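Local coordinates for probable ABC transporter phosphite binding protein PhnD1 (Prochlorococcus marinus str. MIT 9301, PDB 5LQ5), which binds inorganic phosphite strongly, and methylphosphonate and phosphate only very weakly, probably as the solute-binding component of an ABC transporter, at residues D87-K98 against E195-Y206; N2-A10 against L214-F222. All blocks are in the same frame, centred on the assembly; numbering follows the deposited sequence. Where two conformers were deposited one is given.

Contact 1: D87-K98 against E195-Y206; sequences DKEFKSVFVVNK and ELFWITPEYVDY. With PO3 (phosphite ion), chain B.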
# COMPACT_ATOMS: atom_id res chain seq x y z
N ASP A 87 0.54 10.24 -1.37
CA ASP A 87 0.17 9.28 -2.42
C ASP A 87 0.26 9.79 -3.85
O ASP A 87 0.28 8.99 -4.78
CB ASP A 87 -1.21 8.68 -2.14
CG ASP A 87 -1.22 7.92 -0.85
OD1 ASP A 87 -0.34 7.03 -0.68
OD2 ASP A 87 -2.12 8.17 -0.01
N LYS A 88 0.28 11.12 -4.02
CA LYS A 88 0.58 11.72 -5.33
C LYS A 88 2.06 11.66 -5.75
O LYS A 88 2.35 11.72 -6.93
CB LYS A 88 0.09 13.19 -5.41
CG LYS A 88 -1.42 13.31 -5.69
CD LYS A 88 -1.80 14.73 -6.13
CE LYS A 88 -2.26 15.60 -4.99
NZ LYS A 88 -2.34 17.02 -5.41
N GLU A 89 2.94 11.58 -4.76
CA GLU A 89 4.41 11.60 -4.93
C GLU A 89 5.10 10.53 -4.05
O GLU A 89 6.04 10.82 -3.27
CB GLU A 89 4.99 13.00 -4.65
CG GLU A 89 4.75 13.53 -3.23
CD GLU A 89 3.75 14.68 -3.19
OE1 GLU A 89 2.63 14.50 -3.70
OE2 GLU A 89 4.07 15.76 -2.65
N PHE A 90 4.61 9.30 -4.19
CA PHE A 90 4.99 8.19 -3.32
C PHE A 90 6.33 7.61 -3.81
O PHE A 90 6.63 7.64 -4.98
CB PHE A 90 3.90 7.12 -3.27
CG PHE A 90 3.86 6.36 -1.99
CD1 PHE A 90 3.25 6.91 -0.88
CD2 PHE A 90 4.47 5.10 -1.84
CE1 PHE A 90 3.26 6.29 0.34
CE2 PHE A 90 4.45 4.46 -0.60
CZ PHE A 90 3.86 5.06 0.49
N LYS A 91 7.08 7.05 -2.87
CA LYS A 91 8.40 6.46 -3.13
C LYS A 91 8.60 5.11 -2.44
O LYS A 91 8.01 4.83 -1.40
CB LYS A 91 9.53 7.40 -2.68
CG LYS A 91 9.49 8.74 -3.36
CD LYS A 91 10.52 9.65 -2.70
CE LYS A 91 10.58 11.00 -3.40
NZ LYS A 91 11.68 11.81 -2.82
N SER A 92 9.45 4.30 -3.06
CA SER A 92 9.97 3.10 -2.44
C SER A 92 11.40 3.33 -1.97
O SER A 92 12.10 4.24 -2.44
CB SER A 92 9.99 1.93 -3.42
OG SER A 92 8.69 1.65 -3.96
N VAL A 93 11.82 2.44 -1.10
CA VAL A 93 13.22 2.26 -0.74
C VAL A 93 13.67 0.84 -1.02
O VAL A 93 12.91 -0.14 -0.90
CB VAL A 93 13.51 2.61 0.74
CG1 VAL A 93 13.21 4.08 0.97
CG2 VAL A 93 12.74 1.72 1.73
N PHE A 94 14.91 0.77 -1.48
CA PHE A 94 15.67 -0.45 -1.48
C PHE A 94 16.53 -0.46 -0.23
O PHE A 94 17.20 0.53 0.08
CB PHE A 94 16.54 -0.57 -2.72
CG PHE A 94 15.78 -0.87 -3.99
CD1 PHE A 94 15.80 -2.13 -4.56
CD2 PHE A 94 15.06 0.11 -4.64
CE1 PHE A 94 15.13 -2.39 -5.75
CE2 PHE A 94 14.36 -0.14 -5.82
CZ PHE A 94 14.39 -1.40 -6.38
N VAL A 95 16.52 -1.58 0.48
CA VAL A 95 17.31 -1.79 1.68
C VAL A 95 18.20 -3.01 1.53
O VAL A 95 17.84 -3.98 0.81
CB VAL A 95 16.47 -1.90 2.95
CG1 VAL A 95 15.65 -0.65 3.18
CG2 VAL A 95 15.59 -3.13 2.96
N VAL A 96 19.35 -2.97 2.22
CA VAL A 96 20.30 -4.06 2.23
C VAL A 96 20.73 -4.42 3.63
O VAL A 96 20.74 -3.57 4.52
CB VAL A 96 21.55 -3.80 1.37
CG1 VAL A 96 21.17 -3.69 -0.11
CG2 VAL A 96 22.26 -2.52 1.83
N ASN A 97 21.07 -5.69 3.82
CA ASN A 97 21.58 -6.19 5.08
C ASN A 97 23.01 -5.64 5.21
O ASN A 97 23.78 -5.63 4.25
CB ASN A 97 21.59 -7.71 5.10
CG ASN A 97 21.98 -8.27 6.45
OD1 ASN A 97 23.13 -8.20 6.84
ND2 ASN A 97 21.02 -8.83 7.18
N LYS A 98 23.32 -5.15 6.42
CA LYS A 98 24.66 -4.61 6.74
C LYS A 98 25.82 -5.53 6.49
O LYS A 98 26.93 -5.09 6.23
CB LYS A 98 24.73 -4.29 8.21
CG LYS A 98 24.06 -2.99 8.50
CD LYS A 98 24.20 -2.65 9.96
CE LYS A 98 22.96 -1.96 10.44
NZ LYS A 98 22.85 -0.59 9.89
N GLU A 195 20.36 -1.25 6.25
CA GLU A 195 20.81 0.05 5.75
C GLU A 195 19.99 0.44 4.52
O GLU A 195 19.67 -0.41 3.68
CB GLU A 195 22.29 0.01 5.32
CG GLU A 195 23.30 -0.12 6.44
CD GLU A 195 23.70 1.21 7.09
OE1 GLU A 195 22.98 2.23 6.95
OE2 GLU A 195 24.77 1.24 7.73
N LEU A 196 19.67 1.72 4.42
CA LEU A 196 19.09 2.29 3.19
C LEU A 196 20.10 2.23 2.06
O LEU A 196 21.23 2.73 2.18
CB LEU A 196 18.59 3.73 3.40
CG LEU A 196 18.07 4.48 2.17
CD1 LEU A 196 16.73 3.89 1.74
CD2 LEU A 196 17.94 5.98 2.42
N PHE A 197 19.63 1.69 0.94
CA PHE A 197 20.43 1.50 -0.29
C PHE A 197 20.12 2.51 -1.37
O PHE A 197 21.03 3.10 -1.96
CB PHE A 197 20.34 0.05 -0.82
CG PHE A 197 21.21 -0.24 -2.02
CD1 PHE A 197 22.59 -0.31 -1.91
CD2 PHE A 197 20.66 -0.47 -3.27
CE1 PHE A 197 23.38 -0.57 -3.02
CE2 PHE A 197 21.44 -0.77 -4.36
CZ PHE A 197 22.83 -0.79 -4.24
N TRP A 198 18.83 2.71 -1.64
CA TRP A 198 18.36 3.64 -2.68
C TRP A 198 16.93 4.08 -2.43
O TRP A 198 16.11 3.28 -1.97
CB TRP A 198 18.51 3.04 -4.08
CG TRP A 198 18.33 3.98 -5.21
CD1 TRP A 198 19.07 5.10 -5.46
CD2 TRP A 198 17.41 3.86 -6.30
NE1 TRP A 198 18.65 5.71 -6.60
CE2 TRP A 198 17.63 4.98 -7.15
CE3 TRP A 198 16.39 2.95 -6.64
CZ2 TRP A 198 16.89 5.19 -8.31
CZ3 TRP A 198 15.67 3.17 -7.81
CH2 TRP A 198 15.91 4.29 -8.62
N ILE A 199 16.66 5.35 -2.73
CA ILE A 199 15.31 5.92 -2.76
C ILE A 199 14.91 6.12 -4.22
O ILE A 199 15.63 6.71 -5.01
CB ILE A 199 15.19 7.26 -1.97
CG1 ILE A 199 15.59 7.08 -0.51
CG2 ILE A 199 13.79 7.82 -2.10
CD1 ILE A 199 15.87 8.41 0.20
N THR A 200 13.73 5.62 -4.58
CA THR A 200 13.24 5.68 -5.96
C THR A 200 12.64 7.03 -6.36
O THR A 200 12.29 7.85 -5.49
CB THR A 200 12.14 4.62 -6.22
OG1 THR A 200 10.89 4.98 -5.57
CG2 THR A 200 12.59 3.20 -5.74
N PRO A 201 12.45 7.23 -7.68
CA PRO A 201 11.57 8.30 -8.15
C PRO A 201 10.14 8.12 -7.65
O PRO A 201 9.76 7.06 -7.14
CB PRO A 201 11.62 8.14 -9.67
CG PRO A 201 12.90 7.47 -9.97
CD PRO A 201 13.07 6.52 -8.82
N GLU A 202 9.38 9.20 -7.79
CA GLU A 202 7.97 9.28 -7.35
C GLU A 202 6.99 8.64 -8.32
O GLU A 202 7.23 8.60 -9.54
CB GLU A 202 7.53 10.74 -7.17
CG GLU A 202 8.32 11.49 -6.10
CD GLU A 202 8.42 13.00 -6.33
OE1 GLU A 202 8.50 13.45 -7.49
OE2 GLU A 202 8.44 13.74 -5.33
N TYR A 203 5.88 8.18 -7.76
CA TYR A 203 4.77 7.56 -8.50
C TYR A 203 3.50 7.70 -7.63
O TYR A 203 3.58 8.09 -6.47
CB TYR A 203 5.08 6.08 -8.89
CG TYR A 203 5.50 5.26 -7.71
CD1 TYR A 203 4.54 4.70 -6.87
CD2 TYR A 203 6.86 5.10 -7.38
CE1 TYR A 203 4.90 3.98 -5.75
CE2 TYR A 203 7.24 4.37 -6.26
CZ TYR A 203 6.25 3.83 -5.44
OH TYR A 203 6.58 3.13 -4.30
N VAL A 204 2.34 7.33 -8.18
CA VAL A 204 1.07 7.41 -7.42
C VAL A 204 0.82 6.09 -6.69
O VAL A 204 1.16 5.04 -7.21
CB VAL A 204 -0.14 7.75 -8.32
CG1 VAL A 204 -0.53 6.59 -9.21
CG2 VAL A 204 -1.32 8.15 -7.48
N ASP A 205 0.20 6.12 -5.51
CA ASP A 205 -0.01 4.87 -4.76
C ASP A 205 -1.39 4.79 -4.09
O ASP A 205 -2.41 4.51 -4.76
CB ASP A 205 1.18 4.57 -3.84
CG ASP A 205 1.23 3.08 -3.40
OD1 ASP A 205 0.27 2.30 -3.69
OD2 ASP A 205 2.28 2.66 -2.85
N TYR A 206 -1.43 4.93 -2.76
CA TYR A 206 -2.60 4.48 -2.03
C TYR A 206 -3.83 5.35 -2.21
O TYR A 206 -3.72 6.56 -2.42
CB TYR A 206 -2.31 4.40 -0.53
CG TYR A 206 -1.30 3.36 -0.10
CD1 TYR A 206 -1.73 2.18 0.48
CD2 TYR A 206 0.07 3.57 -0.20
CE1 TYR A 206 -0.86 1.22 0.92
CE2 TYR A 206 0.99 2.60 0.24
CZ TYR A 206 0.52 1.44 0.83
OH TYR A 206 1.48 0.51 1.26
P PO3 B . 1.23 -0.84 -2.04
O1 PO3 B . 2.37 0.19 -2.32
O2 PO3 B . 0.43 -1.31 -3.32
O3 PO3 B . 1.75 -2.05 -1.21
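The antiparallel pairing of Val-93 to Val-96 with Glu-195 to Ile-199 runs on into two crossover segments joining the lobes of this periplasmic binding protein, the second of which ends at the phosphite with Asp-205 and Tyr-206. A classic beta bulge shifts the register: Phe-94 O accepts Phe-197 N at 2.8 Å and Trp-198 N at 3.2 Å, both from the same face of its carbonyl plane. Past Ile-199 one backbone bond, Thr-200 N to Ser-92 O, is kept, and the other is replaced by the side chain of Thr-200: its OG1 accepts from Ser-92 N (3.0 Å, 162° at the hydrogen) and donates to Pro-201 O. Backbone pairing resumes in a single Phe-90/Tyr-203 bridge.

Tyr-203 CG lies between backbone N and carbonyl carbon (chi1 52°), so that Phe-90 O stands over the centre of one ring face, 3.4 Å above its plane, and the OH donates to Ser-92 OG at 2.6 Å. A phenylalanine here would probably leave Ser-92 OG with Ser-128 O but without the tyrosine donor, and the ring without the bond that fixes its end.

Nearer the ligand, the edge of Tyr-206 meets the face of Phe-90, centroids 5.5 Å apart and planes at 66°. Asp-205 N donates to Asp-87 O at 3.0 Å and Tyr-206 N weakly to Asp-87 OD1, while Asp-87 pairs with Arg-84. Asp-205 OD1 is held by Gly-65 N, and OD2 lies 2.5 Å from phosphite O1. This is consistent with Asp-87 and Phe-90 positioning the ligand-contacting pair.

Contact 2: N2-A10 against L214-F222; sequences NPKVLKVGA and LENRFGEGF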
# COMPACT_ATOMS: atom_id res chain seq x y z
N ASN A 2 -24.44 -8.88 4.98
CA ASN A 2 -25.29 -7.87 5.70
C ASN A 2 -25.22 -6.50 5.03
O ASN A 2 -24.23 -5.77 5.17
CB ASN A 2 -24.89 -7.75 7.18
CG ASN A 2 -25.30 -8.96 8.00
OD1 ASN A 2 -26.20 -9.72 7.62
ND2 ASN A 2 -24.64 -9.16 9.13
N PRO A 3 -26.29 -6.11 4.34
CA PRO A 3 -26.25 -4.88 3.57
C PRO A 3 -26.33 -3.60 4.39
O PRO A 3 -26.06 -2.53 3.84
CB PRO A 3 -27.50 -4.99 2.68
CG PRO A 3 -28.40 -6.00 3.35
CD PRO A 3 -27.68 -6.56 4.54
N LYS A 4 -26.73 -3.68 5.67
CA LYS A 4 -26.83 -2.45 6.47
C LYS A 4 -25.56 -2.11 7.24
O LYS A 4 -25.49 -1.08 7.89
CB LYS A 4 -28.05 -2.44 7.39
CG LYS A 4 -28.20 -1.11 8.13
CD LYS A 4 -29.42 -0.98 9.02
CE LYS A 4 -29.42 0.38 9.75
NZ LYS A 4 -30.58 0.63 10.66
N VAL A 5 -24.55 -2.95 7.14
CA VAL A 5 -23.24 -2.66 7.74
C VAL A 5 -22.29 -2.19 6.63
O VAL A 5 -22.15 -2.86 5.57
CB VAL A 5 -22.64 -3.91 8.39
CG1 VAL A 5 -21.27 -3.59 8.98
CG2 VAL A 5 -23.57 -4.45 9.47
N LEU A 6 -21.63 -1.05 6.87
CA LEU A 6 -20.58 -0.55 5.98
C LEU A 6 -19.26 -1.26 6.36
O LEU A 6 -18.74 -1.10 7.43
CB LEU A 6 -20.39 0.98 6.09
CG LEU A 6 -19.43 1.62 5.08
CD1 LEU A 6 -20.02 1.66 3.68
CD2 LEU A 6 -19.07 3.05 5.51
N LYS A 7 -18.73 -2.01 5.41
CA LYS A 7 -17.63 -2.94 5.65
C LYS A 7 -16.37 -2.33 5.06
O LYS A 7 -16.29 -2.07 3.88
CB LYS A 7 -17.95 -4.30 5.04
CG LYS A 7 -19.19 -4.98 5.64
CD LYS A 7 -19.61 -6.20 4.83
CE LYS A 7 -21.13 -6.33 4.77
NZ LYS A 7 -21.73 -5.35 3.83
N VAL A 8 -15.43 -2.03 5.95
CA VAL A 8 -14.14 -1.43 5.65
C VAL A 8 -13.09 -2.52 5.51
O VAL A 8 -13.04 -3.46 6.29
CB VAL A 8 -13.73 -0.41 6.73
CG1 VAL A 8 -12.30 0.11 6.57
CG2 VAL A 8 -14.70 0.78 6.75
N GLY A 9 -12.30 -2.42 4.45
CA GLY A 9 -11.18 -3.34 4.22
C GLY A 9 -9.91 -2.57 3.86
O GLY A 9 -9.90 -1.32 3.70
N ALA A 10 -8.83 -3.32 3.73
CA ALA A 10 -7.54 -2.75 3.41
C ALA A 10 -6.58 -3.82 2.94
O ALA A 10 -6.58 -4.94 3.45
CB ALA A 10 -6.97 -2.08 4.62
N LEU A 214 -23.80 2.30 -3.01
CA LEU A 214 -24.07 2.54 -1.60
C LEU A 214 -25.40 3.23 -1.33
O LEU A 214 -26.02 2.95 -0.30
CB LEU A 214 -22.90 3.27 -0.94
CG LEU A 214 -21.61 2.43 -0.96
CD1 LEU A 214 -20.52 3.22 -0.28
CD2 LEU A 214 -21.76 1.06 -0.30
N GLU A 215 -25.84 4.08 -2.25
CA GLU A 215 -27.14 4.79 -2.13
C GLU A 215 -28.34 3.87 -1.95
O GLU A 215 -29.24 4.19 -1.18
CB GLU A 215 -27.42 5.69 -3.30
CG GLU A 215 -26.94 7.10 -3.06
CD GLU A 215 -25.48 7.26 -3.40
OE1 GLU A 215 -25.06 6.70 -4.42
OE2 GLU A 215 -24.76 7.94 -2.65
N ASN A 216 -28.34 2.74 -2.64
CA ASN A 216 -29.45 1.78 -2.51
C ASN A 216 -29.58 1.17 -1.12
O ASN A 216 -30.66 0.77 -0.71
CB ASN A 216 -29.34 0.66 -3.53
CG ASN A 216 -29.28 1.17 -4.95
OD1 ASN A 216 -29.96 2.14 -5.31
ND2 ASN A 216 -28.47 0.51 -5.77
N ARG A 217 -28.48 1.09 -0.40
CA ARG A 217 -28.48 0.54 0.97
C ARG A 217 -28.54 1.61 2.05
O ARG A 217 -29.13 1.37 3.11
CB ARG A 217 -27.23 -0.29 1.23
CG ARG A 217 -27.09 -1.49 0.33
CD ARG A 217 -25.62 -1.77 0.09
NE ARG A 217 -24.95 -2.07 1.34
CZ ARG A 217 -23.64 -2.30 1.43
NH1 ARG A 217 -22.87 -2.24 0.35
NH2 ARG A 217 -23.11 -2.55 2.62
N PHE A 218 -27.92 2.76 1.78
CA PHE A 218 -27.73 3.80 2.82
C PHE A 218 -28.45 5.12 2.59
O PHE A 218 -28.46 5.98 3.48
CB PHE A 218 -26.23 4.04 3.07
CG PHE A 218 -25.50 2.82 3.61
CD1 PHE A 218 -25.71 2.39 4.91
CD2 PHE A 218 -24.64 2.08 2.80
CE1 PHE A 218 -25.05 1.28 5.41
CE2 PHE A 218 -23.97 0.97 3.30
CZ PHE A 218 -24.19 0.56 4.60
N GLY A 219 -29.07 5.26 1.42
CA GLY A 219 -29.85 6.46 1.08
C GLY A 219 -29.16 7.43 0.15
O GLY A 219 -27.94 7.46 0.07
N GLU A 220 -29.96 8.25 -0.52
CA GLU A 220 -29.43 9.25 -1.47
C GLU A 220 -28.48 10.19 -0.74
O GLU A 220 -28.75 10.60 0.39
CB GLU A 220 -30.55 10.07 -2.14
CG GLU A 220 -31.34 9.32 -3.20
CD GLU A 220 -32.52 8.57 -2.62
OE1 GLU A 220 -32.31 7.92 -1.57
OE2 GLU A 220 -33.62 8.61 -3.22
N GLY A 221 -27.36 10.48 -1.39
CA GLY A 221 -26.33 11.40 -0.89
C GLY A 221 -25.30 10.77 0.05
O GLY A 221 -24.37 11.46 0.46
N PHE A 222 -25.45 9.48 0.35
CA PHE A 222 -24.53 8.78 1.28
C PHE A 222 -23.09 8.80 0.80
O PHE A 222 -22.19 9.12 1.57
CB PHE A 222 -24.97 7.34 1.56
CG PHE A 222 -24.09 6.63 2.57
CD1 PHE A 222 -24.27 6.84 3.94
CD2 PHE A 222 -23.06 5.78 2.16
CE1 PHE A 222 -23.45 6.21 4.87
CE2 PHE A 222 -22.25 5.14 3.09
CZ PHE A 222 -22.44 5.34 4.44
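Pro-3 O is gripped by two nitrogens of one side chain: Arg-217 NE approaches it on a lone pair at 2.8 Å, and Arg-217 NH2 reaches the same Pro-3 O from above the carbonyl plane at 3.2 Å. The oxygen lies within 5° of the guanidinium plane for both bonds, so the group meets it side-on. Bends at chi2 and chi3 (149° and 61°) turn the guanidinium so that its NE edge faces Pro-3 O. Phe-218 CE2 stands 3.4 Å above one face of the Arg-217 guanidinium plane, toward its rim, and NH1 makes a salt bridge to Asp-59.

Lys-7 NZ comes close to this cation, yet it is committed to the carbonyls of its own segment, donating to Asn-2 O at 2.9 Å and to Val-5 O at 3.1 Å. Beside the polar group, the Leu-6 CD1 methyl packs obliquely against two rings, touching Phe-218 CE2 at 4.0 Å and the edge of Phe-222 at its CE2, 4.2 Å away.

Helix 214-218 thus lies against the start of strand 5-10, itself hydrogen-bonded between strands 37-40 and 60-63, while Phe-222 reaches across to Leu-34 of helix 16-34.

How the contacts relate
Starting at the N terminus, segment 2-10 opens the chain and supplies a strand to the sheet of the first lobe. The chain leaves that sheet through strand 79-84, and 87-98 carries it into the second lobe, whose sheet includes strand 92-97. Segment 195-206 brings it back, closing contact 1 across 97 residues and leading into strand 207-210 of the first sheet. Segment 214-222 then returns to the N terminus, closing contact 2 across 204 residues, with contact 1 nested inside this larger loop. Their centres lie 35 Å apart, on opposite sides of the chain's centre: contact 1 joins the lobes, contact 2 fastens the first lobe to itself.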